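Local coordinates for lipase (PDB 2ORY), which probably hydrolyses the ester bonds of triacylglycerols, as a cold-adapted lipase of the alpha/beta-hydrolase class, at residues 112-117 and 132-137; 105-110 and 126-131; 31-36 and 56-61; 291-296 and 318-323; 167-172 and 200-205. All coordinates share one frame; numbering follows the deposited sequence.

Contact 1: residues 112-117 and 132-137; sequences KWPYAS and GLKTLQ
Leu-133 is the first residue of helical segment 132-137 to meet the loop 112-117. Its CD2 branch does the touching and has two aromatic partners. CD2 lies 4.2 Å from CZ3 of Trp-113. It lies equally far from CE1 of Tyr-115, at 4.2 Å. The methyl approaches both rings obliquely. The two rings are already packed together: CD1 of Tyr-115 sits over one face of the indole, offset toward its rim. Pro-114 covers one face of the tyrosine ring with CG.

Lys-134 comes next. Its chain bends at every torsion from CB-CG outward, and this curl carries CE to 3.6 Å from OH of Tyr-115. CE makes the nearer contact. NZ of Lys-134 makes only a longer one, 4.4 Å from CG of Pro-114.

Gln-137, one turn further on, makes the polar contact. Its side chain is extended beyond CG and comes at Tyr-115 from the opposite direction. NE2 of Gln-137 donates to OH of Tyr-115 over 3.0 Å, and the bond is fairly straight, 163° at the hydrogen. The hydroxyl lies almost in the amide plane. The ring and amide planes are steeply turned, 76° apart.

Helix 175-189 lies against the same side chains. Trp-186 meets the ring of Tyr-115, and Asp-189 accepts from NE1 of Trp-113. The indole also meets Phe-216 edge to face. The contact thus closes the loop that joins strands 110-112 and 124-126 of a two-stranded antiparallel hairpin back onto helix 127-138 that follows it.

Contact 2: residues 105-110 and 126-131; sequences FMVSAM and SESTSY
Met-106 makes the broadest contact with segment 126-131. Its CB lies 3.6 Å from CB of Ser-128, and its CG packs on CB of Glu-127, whose side chain it crosses at about a right angle. Further out, SD makes an oblique Met-aromatic contact with the ring of Tyr-131, 5.3 Å from the ring centroid. Ala-109 touches the carboxylate end of Glu-127, with CB 3.4 Å from CD.

Two backbone bonds hold the first turn of helix 127-138. N of Ser-128 donates to O of Met-106 over 3.0 Å, from above the carbonyl plane and bent at 143°. N of Glu-127 donates to O of Ala-109 over 3.1 Å. The loop therefore supplies acceptors to amides at the helix start, where no earlier turn can. Ser-126 is the N-cap. Its OG lies between the backbone N and the carbonyl carbon, chi1 67°, and from there takes a nearly straight bond from N of Thr-129, 2.9 Å long. Just before the helix, Met-110 and Ser-126 form an antiparallel non-hydrogen-bonded pair of the small two-stranded sheet.

In the second shell, Asp-104 accepts from OG of Ser-128. Tyr-283 donates its hydroxyl to O of Val-107, and Glu-127 OE2 has a long, weak ion pair with Lys-111.

Contact 3: residues 31-36 and 56-61; sequences ELILKK and WGPAVY
Ile-33 is the first residue of helical segment 31-36 to pack on strand segment 56-61, and it does so with both branches. CG2 slides past the ring of Pro-58, 3.9 Å from its CG. The other branch is extended, with chi2 at 176°, and carries CD1 further along the strand. There CD1 meets CG2 of Val-60 tip to tip at 4.0 Å.

Leu-34 follows and takes the other part of the proline ring. Its side chain crosses that ring at about a right angle. CD1 of Leu-34 lies 3.8 Å from CD of Pro-58, and CB of Leu-34 is as near to the same atom. The same CD1 comes within 4.3 Å of O of Gly-57. Pro-58 thus fits against two successive helix residues, and its CG also approaches the backbone N of Leu-34. The cis peptide bond before this proline follows Gly-57, just past the corner at Trp-56.

The short helix and strand axes run roughly antiparallel, at 148°, and pass 8.4 Å apart. Strand 52-63 is an outermost strand of the central mixed sheet, so helix 30-43 covers one side of that sheet's margin. Met-37 and Ala-30 of the helix also touch Pro-58, and Met-72 of the next strand packs beside it.

No hydrogen bond joins the two segments. Helix and strand are held here by mostly buried apolar branches, so the fit probably rests on shape and on exclusion of water.

Contact 4: residues 291-296 and 318-323; sequences PPLEGN and ELMGMM
The C-terminal end of helix 304-319, closed by a Schellman motif, packs here against the loop 291-296. Leu-319, the last helical residue, reaches the loop with both methyl branches. Its CD1 lies 3.8 Å from CA of Gly-295 and 3.9 Å from CB of Leu-293. Its CD2 rests 3.7 Å from O of Glu-294 and also approaches ND2 of Asn-296, at 4.2 Å. The leucine end therefore lies along the loop backbone.

Leu-293 answers from the loop side. CD1 of Leu-293 meets CE of Met-320 at 3.8 Å and also nears CG of the methionine. The two side chains cross at about a right angle. A bend at the last torsion of Met-320, chi3 -108°, turns CE toward the leucine.

In the Schellman motif, Gly-321 is the C-prime residue with positive phi. Its N makes a weak bond to O of Glu-318, and N of Met-322 reaches back to O of Pro-317. This turn directs the chain away just after the two residues that touch the loop.

Gln-311, earlier on the same helix, donates to O of Asn-296 and so adds a polar tie between helix and loop. From neighbouring loops, Ser-234 accepts from N of Gly-295 through its hydroxyl, and Ile-231 packs on both Leu-293 and Met-320. Leu-319 lies near, without touching, the probable Ser-His-Asp triad of Ser-174, His-312 and Asp-236.

Contact 5: residues 167-172 and 200-205; sequences KICVTG and DISTIP
Cys-169 and Ser-202 sit side by side on one face of the sheet, in paired positions of two parallel strands. SG of Cys-169 points anti to its own N, chi1 -173°, and runs on past Ser-202 to 4.2 Å from CG1 of Ile-204. OG of Ser-202 turns instead to a water, 2.6 Å away. That water donates to O of Ile-168 and so bridges the strands.

Ile-168, Val-170, Ile-201 and Thr-203 point to the other face. Thr-203 bends its hydroxyl back into the sheet. OG1 donates to O of Val-170 over 2.6 Å. The same oxygen takes N of Ile-204 from the opposite face of its carbonyl plane, at 3.2 Å and with a bent 143° at the hydrogen. Two donors thus grip one acceptor. Thr-171 makes a similar bond from the cysteine face, with OG1 donating to O of Ile-204 over 2.6 Å.

The strands belong to a beta-alpha-beta unit: strand 166-173, helix 175-189, strand 199-206. Helix 175-189 covers the face of Val-170 and Ile-201, while Met-9 of helix 5-15 covers Cys-169 and Ile-204. Gly-172 opens the GxSxG pattern of a probable nucleophile elbow around Ser-174, as in other alpha/beta hydrolases.

A backbone ladder ties the strands. N of Ile-168 donates to O of Asp-200 over 2.9 Å, almost straight at 177°. N of Ser-202 returns a bond to O of Ile-168, and N of Val-170 reaches O of Ser-202 at 2.8 Å.

Contacts 3 and 5 are buried, contacts 1 and 2 partly so, and contact 4 lies at the surface. Contacts 3 and 5 reach the same central sheet near its two margins, about 20 Å apart between centres. Their chemistry differs: contact 5 joins strands by backbone and hydroxyl bonds, while contact 3 lays a helix on a strand without any. Contacts 1 and 2 share helix 127-138, with centres about 11 Å apart. The start of that helix is held by backbone amide bonds as well as side chains, the next turn by side chains. Contact 4 is apolar like contact 3 but more exposed, and lies across the chain's centre from contacts 1 and 2.

Contact 1: residues 112-117 and 132-137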
# COMPACT_ATOMS: atom_id res chain seq x y z
N LYS A 112 -1.26 20.17 -5.43
CA LYS A 112 -0.27 20.52 -4.43
C LYS A 112 -0.71 19.90 -3.12
O LYS A 112 -1.91 19.83 -2.83
CB LYS A 112 -0.13 22.05 -4.30
CG LYS A 112 -1.33 22.75 -3.70
CD LYS A 112 -0.91 23.80 -2.67
CE LYS A 112 -0.09 24.93 -3.29
NZ LYS A 112 0.52 25.79 -2.22
N TRP A 113 0.26 19.39 -2.37
CA TRP A 113 0.01 18.78 -1.08
C TRP A 113 -0.72 19.85 -0.26
O TRP A 113 -0.21 20.95 -0.05
CB TRP A 113 1.34 18.41 -0.42
CG TRP A 113 1.20 17.78 0.92
CD1 TRP A 113 1.69 18.25 2.10
CD2 TRP A 113 0.59 16.51 1.21
NE1 TRP A 113 1.43 17.36 3.12
CE2 TRP A 113 0.76 16.28 2.60
CE3 TRP A 113 -0.07 15.54 0.44
CZ2 TRP A 113 0.29 15.12 3.24
CZ3 TRP A 113 -0.55 14.38 1.07
CH2 TRP A 113 -0.36 14.19 2.46
N PRO A 114 -1.93 19.53 0.20
CA PRO A 114 -2.68 20.51 0.97
C PRO A 114 -2.41 20.66 2.47
O PRO A 114 -2.91 21.60 3.07
CB PRO A 114 -4.14 20.14 0.68
CG PRO A 114 -4.10 18.67 0.47
CD PRO A 114 -2.78 18.41 -0.24
N TYR A 115 -1.60 19.80 3.06
CA TYR A 115 -1.40 19.88 4.50
C TYR A 115 -0.10 20.45 5.03
O TYR A 115 0.13 20.43 6.23
CB TYR A 115 -1.64 18.50 5.11
CG TYR A 115 -2.92 17.87 4.61
CD1 TYR A 115 -2.89 16.85 3.65
CD2 TYR A 115 -4.15 18.34 5.05
CE1 TYR A 115 -4.07 16.32 3.15
CE2 TYR A 115 -5.33 17.82 4.55
CZ TYR A 115 -5.28 16.81 3.60
OH TYR A 115 -6.46 16.32 3.11
N ALA A 116 0.77 20.95 4.15
CA ALA A 116 2.02 21.55 4.57
C ALA A 116 2.71 22.23 3.39
O ALA A 116 2.53 21.82 2.23
CB ALA A 116 2.95 20.51 5.18
N SER A 117 3.48 23.27 3.69
CA SER A 117 4.21 24.01 2.67
C SER A 117 5.67 24.13 3.07
O SER A 117 6.02 24.09 4.25
CB SER A 117 3.61 25.40 2.53
OG SER A 117 3.69 26.07 3.77
N GLY A 132 -7.32 8.91 -4.15
CA GLY A 132 -7.25 7.72 -3.32
C GLY A 132 -7.29 8.07 -1.83
O GLY A 132 -8.01 7.44 -1.04
N LEU A 133 -6.50 9.08 -1.45
CA LEU A 133 -6.46 9.55 -0.06
C LEU A 133 -7.81 10.12 0.38
O LEU A 133 -8.26 9.84 1.49
CB LEU A 133 -5.38 10.63 0.12
CG LEU A 133 -5.35 11.33 1.49
CD1 LEU A 133 -5.08 10.31 2.60
CD2 LEU A 133 -4.27 12.41 1.50
N LYS A 134 -8.44 10.93 -0.49
CA LYS A 134 -9.75 11.54 -0.16
C LYS A 134 -10.81 10.47 0.06
O LYS A 134 -11.66 10.63 0.94
CB LYS A 134 -10.22 12.52 -1.27
CG LYS A 134 -9.28 13.72 -1.49
CD LYS A 134 -8.99 14.51 -0.19
CE LYS A 134 -7.48 14.67 0.12
NZ LYS A 134 -6.69 15.42 -0.92
N THR A 135 -10.77 9.39 -0.71
CA THR A 135 -11.74 8.32 -0.51
C THR A 135 -11.48 7.66 0.85
O THR A 135 -12.43 7.28 1.54
CB THR A 135 -11.65 7.26 -1.62
OG1 THR A 135 -10.41 6.55 -1.51
CG2 THR A 135 -11.72 7.91 -2.97
N LEU A 136 -10.21 7.52 1.26
CA LEU A 136 -9.91 6.94 2.58
C LEU A 136 -10.31 7.88 3.73
O LEU A 136 -10.66 7.42 4.81
CB LEU A 136 -8.41 6.60 2.71
CG LEU A 136 -7.83 5.53 1.76
CD1 LEU A 136 -6.36 5.32 2.06
CD2 LEU A 136 -8.59 4.23 1.89
N GLN A 137 -10.23 9.19 3.50
CA GLN A 137 -10.56 10.18 4.52
C GLN A 137 -12.06 10.29 4.73
O GLN A 137 -12.52 10.76 5.77
CB GLN A 137 -10.02 11.57 4.14
CG GLN A 137 -8.51 11.66 3.94
CD GLN A 137 -8.06 13.04 3.48
OE1 GLN A 137 -8.70 13.67 2.63
NE2 GLN A 137 -6.94 13.52 4.03

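Contact 2: residues 105-110 and 126-131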
# COMPACT_ATOMS: atom_id res chain seq x y z
N PHE A 105 -4.58 7.20 -15.97
CA PHE A 105 -4.61 8.53 -16.59
C PHE A 105 -4.28 9.61 -15.58
O PHE A 105 -3.67 10.62 -15.92
CB PHE A 105 -6.00 8.86 -17.11
CG PHE A 105 -6.27 8.41 -18.51
CD1 PHE A 105 -6.49 7.07 -18.79
CD2 PHE A 105 -6.37 9.34 -19.53
CE1 PHE A 105 -6.80 6.66 -20.08
CE2 PHE A 105 -6.68 8.95 -20.82
CZ PHE A 105 -6.90 7.61 -21.10
N MET A 106 -4.73 9.39 -14.35
CA MET A 106 -4.59 10.34 -13.26
C MET A 106 -3.23 10.73 -12.72
O MET A 106 -3.14 11.40 -11.69
CB MET A 106 -5.47 9.89 -12.09
CG MET A 106 -6.61 10.84 -11.77
SD MET A 106 -8.26 10.12 -11.96
CE MET A 106 -8.27 8.99 -10.69
N VAL A 107 -2.15 10.31 -13.37
CA VAL A 107 -0.84 10.70 -12.88
C VAL A 107 -0.30 11.83 -13.73
O VAL A 107 0.73 12.41 -13.41
CB VAL A 107 0.18 9.53 -12.85
CG1 VAL A 107 -0.21 8.53 -11.75
CG2 VAL A 107 0.25 8.83 -14.22
N SER A 108 -0.99 12.15 -14.83
CA SER A 108 -0.52 13.23 -15.69
C SER A 108 -0.89 14.60 -15.13
O SER A 108 -0.29 15.61 -15.50
CB SER A 108 -1.07 13.07 -17.12
OG SER A 108 -2.46 12.80 -17.11
N ALA A 109 -1.86 14.64 -14.23
CA ALA A 109 -2.29 15.88 -13.59
C ALA A 109 -1.91 15.76 -12.11
O ALA A 109 -1.93 14.67 -11.56
CB ALA A 109 -3.82 16.07 -13.74
N MET A 110 -1.55 16.88 -11.48
CA MET A 110 -1.15 16.83 -10.07
C MET A 110 -1.78 17.91 -9.21
O MET A 110 -2.21 18.95 -9.72
CB MET A 110 0.39 16.94 -9.95
CG MET A 110 1.14 15.88 -10.74
SD MET A 110 2.93 15.98 -10.58
CE MET A 110 3.21 14.95 -9.08
N SER A 126 0.12 13.12 -7.27
CA SER A 126 -0.69 12.85 -8.45
C SER A 126 -2.15 12.95 -8.02
O SER A 126 -2.47 12.74 -6.86
CB SER A 126 -0.44 11.43 -8.94
OG SER A 126 -0.94 10.50 -7.99
N GLU A 127 -3.04 13.27 -8.97
CA GLU A 127 -4.45 13.33 -8.65
C GLU A 127 -4.87 11.93 -8.29
O GLU A 127 -5.77 11.71 -7.47
CB GLU A 127 -5.26 13.82 -9.86
CG GLU A 127 -4.99 15.25 -10.27
CD GLU A 127 -6.06 15.78 -11.21
OE1 GLU A 127 -6.55 14.99 -12.04
OE2 GLU A 127 -6.40 16.98 -11.13
N SER A 128 -4.21 10.97 -8.91
CA SER A 128 -4.45 9.56 -8.66
C SER A 128 -4.40 9.26 -7.16
O SER A 128 -5.36 8.74 -6.58
CB SER A 128 -3.40 8.73 -9.40
OG SER A 128 -3.72 7.36 -9.36
N THR A 129 -3.29 9.59 -6.51
CA THR A 129 -3.19 9.33 -5.07
C THR A 129 -4.07 10.33 -4.31
O THR A 129 -4.67 9.98 -3.28
CB THR A 129 -1.72 9.43 -4.55
OG1 THR A 129 -1.31 10.79 -4.49
CG2 THR A 129 -0.76 8.65 -5.47
N SER A 130 -4.18 11.55 -4.82
CA SER A 130 -5.03 12.56 -4.17
C SER A 130 -6.47 12.03 -4.03
O SER A 130 -7.07 12.11 -2.95
CB SER A 130 -5.02 13.87 -4.98
OG SER A 130 -5.83 14.86 -4.37
N TYR A 131 -7.03 11.46 -5.10
CA TYR A 131 -8.38 10.92 -5.01
C TYR A 131 -8.40 9.68 -4.12
O TYR A 131 -9.38 9.43 -3.42
CB TYR A 131 -8.97 10.58 -6.40
CG TYR A 131 -9.42 11.81 -7.17
CD1 TYR A 131 -8.58 12.41 -8.11
CD2 TYR A 131 -10.63 12.44 -6.87
CE1 TYR A 131 -8.92 13.62 -8.72
CE2 TYR A 131 -10.98 13.65 -7.48
CZ TYR A 131 -10.11 14.24 -8.40
OH TYR A 131 -10.41 15.45 -8.98

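Contact 3: residues 31-36 and 56-61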
# COMPACT_ATOMS: atom_id res chain seq x y z
N GLU A 31 -18.69 -7.25 5.73
CA GLU A 31 -19.06 -8.30 6.67
C GLU A 31 -18.31 -9.59 6.36
O GLU A 31 -17.83 -10.27 7.26
CB GLU A 31 -20.56 -8.54 6.59
CG GLU A 31 -21.37 -7.25 6.59
CD GLU A 31 -22.83 -7.46 6.24
OE1 GLU A 31 -23.10 -8.01 5.15
OE2 GLU A 31 -23.69 -7.05 7.04
N LEU A 32 -18.22 -9.94 5.09
CA LEU A 32 -17.51 -11.15 4.69
C LEU A 32 -16.03 -11.01 5.03
O LEU A 32 -15.39 -11.96 5.49
CB LEU A 32 -17.67 -11.38 3.18
CG LEU A 32 -16.91 -12.55 2.54
CD1 LEU A 32 -17.64 -12.99 1.27
CD2 LEU A 32 -15.47 -12.16 2.24
N ILE A 33 -15.48 -9.82 4.79
CA ILE A 33 -14.07 -9.55 5.06
C ILE A 33 -13.80 -9.59 6.55
O ILE A 33 -12.86 -10.26 7.00
CB ILE A 33 -13.64 -8.15 4.52
CG1 ILE A 33 -13.74 -8.13 2.99
CG2 ILE A 33 -12.20 -7.85 4.93
CD1 ILE A 33 -13.43 -6.77 2.39
N LEU A 34 -14.62 -8.88 7.32
CA LEU A 34 -14.47 -8.84 8.77
C LEU A 34 -14.39 -10.26 9.33
O LEU A 34 -13.50 -10.57 10.11
CB LEU A 34 -15.64 -8.08 9.42
CG LEU A 34 -15.61 -8.05 10.96
CD1 LEU A 34 -14.36 -7.31 11.43
CD2 LEU A 34 -16.86 -7.37 11.49
N LYS A 35 -15.32 -11.12 8.91
CA LYS A 35 -15.33 -12.49 9.38
C LYS A 35 -13.99 -13.15 9.09
O LYS A 35 -13.45 -13.87 9.92
CB LYS A 35 -16.45 -13.28 8.69
CG LYS A 35 -16.57 -14.72 9.15
CD LYS A 35 -17.45 -15.56 8.21
CE LYS A 35 -16.81 -15.72 6.82
NZ LYS A 35 -17.63 -16.55 5.87
N LYS A 36 -13.47 -12.91 7.90
CA LYS A 36 -12.20 -13.47 7.50
C LYS A 36 -11.05 -12.97 8.36
O LYS A 36 -10.20 -13.73 8.81
CB LYS A 36 -11.92 -13.15 6.02
CG LYS A 36 -12.77 -13.97 5.04
CD LYS A 36 -12.35 -15.43 5.08
CE LYS A 36 -13.26 -16.31 4.22
NZ LYS A 36 -12.87 -17.76 4.28
N TRP A 56 -11.82 -0.78 13.88
CA TRP A 56 -12.40 0.17 12.93
C TRP A 56 -12.35 -0.45 11.55
O TRP A 56 -11.28 -0.86 11.09
CB TRP A 56 -11.65 1.49 12.89
CG TRP A 56 -12.36 2.49 12.01
CD1 TRP A 56 -13.28 3.41 12.41
CD2 TRP A 56 -12.17 2.70 10.60
NE1 TRP A 56 -13.67 4.19 11.35
CE2 TRP A 56 -13.00 3.78 10.23
CE3 TRP A 56 -11.38 2.08 9.63
CZ2 TRP A 56 -13.06 4.26 8.91
CZ3 TRP A 56 -11.44 2.56 8.31
CH2 TRP A 56 -12.27 3.64 7.97
N GLY A 57 -13.50 -0.52 10.90
CA GLY A 57 -13.57 -1.13 9.59
C GLY A 57 -13.75 -2.63 9.73
O GLY A 57 -14.02 -3.11 10.83
N PRO A 58 -13.60 -3.39 8.64
CA PRO A 58 -13.26 -2.81 7.32
C PRO A 58 -14.27 -1.86 6.66
O PRO A 58 -15.47 -2.13 6.61
CB PRO A 58 -12.99 -4.05 6.46
CG PRO A 58 -13.86 -5.11 7.07
CD PRO A 58 -13.73 -4.86 8.57
N ALA A 59 -13.76 -0.72 6.20
CA ALA A 59 -14.55 0.26 5.47
C ALA A 59 -14.15 0.01 4.01
O ALA A 59 -12.97 0.11 3.65
CB ALA A 59 -14.17 1.67 5.87
N VAL A 60 -15.13 -0.32 3.18
CA VAL A 60 -14.85 -0.65 1.79
C VAL A 60 -15.41 0.35 0.80
O VAL A 60 -16.50 0.87 0.98
CB VAL A 60 -15.43 -2.05 1.43
CG1 VAL A 60 -15.05 -2.44 0.01
CG2 VAL A 60 -14.93 -3.10 2.43
N TYR A 61 -14.63 0.64 -0.24
CA TYR A 61 -15.06 1.51 -1.31
C TYR A 61 -15.12 0.60 -2.54
O TYR A 61 -14.09 0.11 -3.00
CB TYR A 61 -14.07 2.64 -1.58
CG TYR A 61 -14.55 3.57 -2.68
CD1 TYR A 61 -15.48 4.57 -2.40
CD2 TYR A 61 -14.14 3.40 -4.00
CE1 TYR A 61 -16.00 5.38 -3.42
CE2 TYR A 61 -14.64 4.21 -5.03
CZ TYR A 61 -15.57 5.20 -4.74
OH TYR A 61 -16.07 6.02 -5.74

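Contact 4: residues 291-296 and 318-323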
# COMPACT_ATOMS: atom_id res chain seq x y z
N PRO A 291 17.73 0.42 0.22
CA PRO A 291 18.07 -0.75 -0.60
C PRO A 291 16.90 -1.73 -0.62
O PRO A 291 16.30 -2.03 0.41
CB PRO A 291 19.29 -1.31 0.12
CG PRO A 291 18.97 -1.03 1.55
CD PRO A 291 18.51 0.42 1.47
N PRO A 292 16.57 -2.25 -1.81
CA PRO A 292 15.47 -3.21 -1.99
C PRO A 292 15.89 -4.61 -1.61
O PRO A 292 17.07 -4.87 -1.36
CB PRO A 292 15.20 -3.13 -3.47
CG PRO A 292 16.61 -3.07 -4.01
CD PRO A 292 17.24 -2.01 -3.11
N LEU A 293 14.92 -5.50 -1.57
CA LEU A 293 15.16 -6.90 -1.29
C LEU A 293 15.54 -7.39 -2.68
O LEU A 293 14.79 -7.16 -3.62
CB LEU A 293 13.87 -7.59 -0.85
CG LEU A 293 13.01 -6.89 0.21
CD1 LEU A 293 11.68 -7.61 0.35
CD2 LEU A 293 13.75 -6.86 1.54
N GLU A 294 16.72 -8.01 -2.81
CA GLU A 294 17.16 -8.50 -4.12
C GLU A 294 16.29 -9.69 -4.49
O GLU A 294 16.36 -10.74 -3.85
CB GLU A 294 18.63 -8.95 -4.08
CG GLU A 294 19.62 -7.93 -3.52
CD GLU A 294 21.10 -8.28 -3.80
OE1 GLU A 294 21.99 -7.72 -3.10
OE2 GLU A 294 21.38 -9.09 -4.73
N GLY A 295 15.48 -9.52 -5.53
CA GLY A 295 14.59 -10.58 -5.98
C GLY A 295 15.23 -11.54 -6.96
O GLY A 295 16.30 -11.27 -7.49
N ASN A 296 14.56 -12.65 -7.22
CA ASN A 296 15.06 -13.66 -8.14
C ASN A 296 14.03 -14.05 -9.18
O ASN A 296 12.93 -14.48 -8.84
CB ASN A 296 15.46 -14.91 -7.36
CG ASN A 296 16.54 -14.62 -6.37
OD1 ASN A 296 17.68 -14.33 -6.74
ND2 ASN A 296 16.19 -14.67 -5.09
N GLU A 318 7.88 -14.20 0.08
CA GLU A 318 8.94 -15.15 -0.22
C GLU A 318 10.31 -14.64 0.20
O GLU A 318 11.06 -15.34 0.88
CB GLU A 318 8.92 -15.49 -1.71
CG GLU A 318 10.09 -16.33 -2.15
CD GLU A 318 9.76 -17.17 -3.37
OE1 GLU A 318 9.22 -18.29 -3.19
OE2 GLU A 318 10.02 -16.72 -4.51
N LEU A 319 10.64 -13.41 -0.18
CA LEU A 319 11.93 -12.83 0.16
C LEU A 319 12.05 -12.47 1.64
O LEU A 319 13.13 -12.14 2.14
CB LEU A 319 12.16 -11.57 -0.69
CG LEU A 319 12.22 -11.78 -2.22
CD1 LEU A 319 12.30 -10.44 -2.91
CD2 LEU A 319 13.43 -12.66 -2.58
N MET A 320 10.93 -12.52 2.35
CA MET A 320 10.91 -12.16 3.76
C MET A 320 10.64 -13.36 4.65
O MET A 320 10.27 -13.20 5.82
CB MET A 320 9.86 -11.07 4.01
CG MET A 320 10.25 -9.67 3.52
SD MET A 320 9.05 -8.33 3.91
CE MET A 320 8.41 -8.06 2.31
N GLY A 321 10.84 -14.55 4.10
CA GLY A 321 10.62 -15.78 4.85
C GLY A 321 9.24 -15.92 5.47
O GLY A 321 9.11 -16.38 6.60
N MET A 322 8.21 -15.56 4.73
CA MET A 322 6.86 -15.63 5.26
C MET A 322 5.95 -16.57 4.48
O MET A 322 4.74 -16.64 4.74
CB MET A 322 6.26 -14.22 5.28
CG MET A 322 6.89 -13.27 6.30
SD MET A 322 6.35 -13.65 7.96
CE MET A 322 4.86 -12.69 8.05
N MET A 323 6.53 -17.31 3.53
CA MET A 323 5.77 -18.24 2.71
C MET A 323 4.90 -19.18 3.53
O MET A 323 3.74 -19.41 3.19
CB MET A 323 6.72 -19.05 1.82
CG MET A 323 7.31 -18.25 0.66
SD MET A 323 6.00 -17.53 -0.36
CE MET A 323 5.86 -18.75 -1.66

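Contact 5: residues 167-172 and 200-205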
# COMPACT_ATOMS: atom_id res chain seq x y z
N LYS A 167 0.42 4.89 19.73
CA LYS A 167 1.41 4.48 18.76
C LYS A 167 0.58 3.98 17.57
O LYS A 167 -0.35 3.19 17.73
CB LYS A 167 2.24 3.36 19.38
CG LYS A 167 3.24 2.66 18.52
CD LYS A 167 3.49 1.26 19.11
CE LYS A 167 4.79 0.63 18.65
NZ LYS A 167 5.96 1.28 19.32
N ILE A 168 0.89 4.47 16.38
CA ILE A 168 0.16 4.02 15.21
C ILE A 168 1.12 3.73 14.08
O ILE A 168 1.96 4.56 13.76
CB ILE A 168 -0.87 5.08 14.71
CG1 ILE A 168 -1.96 5.27 15.77
CG2 ILE A 168 -1.49 4.63 13.37
CD1 ILE A 168 -3.15 6.10 15.30
N CYS A 169 1.02 2.54 13.50
CA CYS A 169 1.82 2.18 12.33
C CYS A 169 0.83 2.07 11.16
O CYS A 169 -0.20 1.40 11.26
CB CYS A 169 2.54 0.84 12.52
SG CYS A 169 3.69 0.48 11.17
N VAL A 170 1.11 2.76 10.06
CA VAL A 170 0.22 2.70 8.89
C VAL A 170 0.94 1.86 7.86
O VAL A 170 2.06 2.18 7.46
CB VAL A 170 -0.05 4.10 8.31
CG1 VAL A 170 -1.19 4.02 7.28
CG2 VAL A 170 -0.37 5.10 9.46
N THR A 171 0.31 0.77 7.43
CA THR A 171 0.92 -0.12 6.46
C THR A 171 -0.02 -0.46 5.29
O THR A 171 -1.24 -0.24 5.36
CB THR A 171 1.39 -1.42 7.15
OG1 THR A 171 2.23 -2.16 6.27
CG2 THR A 171 0.20 -2.29 7.53
N GLY A 172 0.56 -0.99 4.22
CA GLY A 172 -0.22 -1.35 3.06
C GLY A 172 0.69 -1.82 1.95
O GLY A 172 1.88 -1.48 1.94
N ASP A 200 2.70 8.59 18.22
CA ASP A 200 3.91 8.28 17.45
C ASP A 200 3.45 7.59 16.18
O ASP A 200 2.94 6.46 16.22
CB ASP A 200 4.83 7.35 18.24
CG ASP A 200 5.57 8.06 19.37
OD1 ASP A 200 5.09 9.12 19.83
OD2 ASP A 200 6.63 7.57 19.80
N ILE A 201 3.65 8.27 15.06
CA ILE A 201 3.23 7.76 13.76
C ILE A 201 4.38 7.22 12.93
O ILE A 201 5.36 7.92 12.69
CB ILE A 201 2.53 8.88 12.94
CG1 ILE A 201 1.30 9.39 13.71
CG2 ILE A 201 2.16 8.35 11.54
CD1 ILE A 201 0.57 10.54 13.05
N SER A 202 4.25 5.98 12.50
CA SER A 202 5.26 5.36 11.64
C SER A 202 4.54 4.66 10.50
O SER A 202 3.33 4.43 10.55
CB SER A 202 6.05 4.32 12.42
OG SER A 202 5.14 3.39 12.97
N THR A 203 5.29 4.29 9.47
CA THR A 203 4.69 3.60 8.35
C THR A 203 5.65 2.65 7.66
O THR A 203 6.83 2.96 7.48
CB THR A 203 4.13 4.61 7.31
OG1 THR A 203 3.55 3.90 6.22
CG2 THR A 203 5.24 5.51 6.78
N ILE A 204 5.13 1.47 7.30
CA ILE A 204 5.90 0.47 6.59
C ILE A 204 5.12 0.10 5.33
O ILE A 204 4.30 -0.81 5.33
CB ILE A 204 6.14 -0.80 7.46
CG1 ILE A 204 6.98 -0.42 8.68
CG2 ILE A 204 6.95 -1.85 6.68
CD1 ILE A 204 7.31 -1.59 9.61
N PRO A 205 5.34 0.85 4.25
CA PRO A 205 4.65 0.61 2.97
C PRO A 205 5.42 -0.33 2.06
O PRO A 205 6.61 -0.13 1.83
CB PRO A 205 4.56 2.01 2.38
CG PRO A 205 5.89 2.60 2.80
CD PRO A 205 6.09 2.12 4.22
O HOH W 1 4.49 3.89 15.42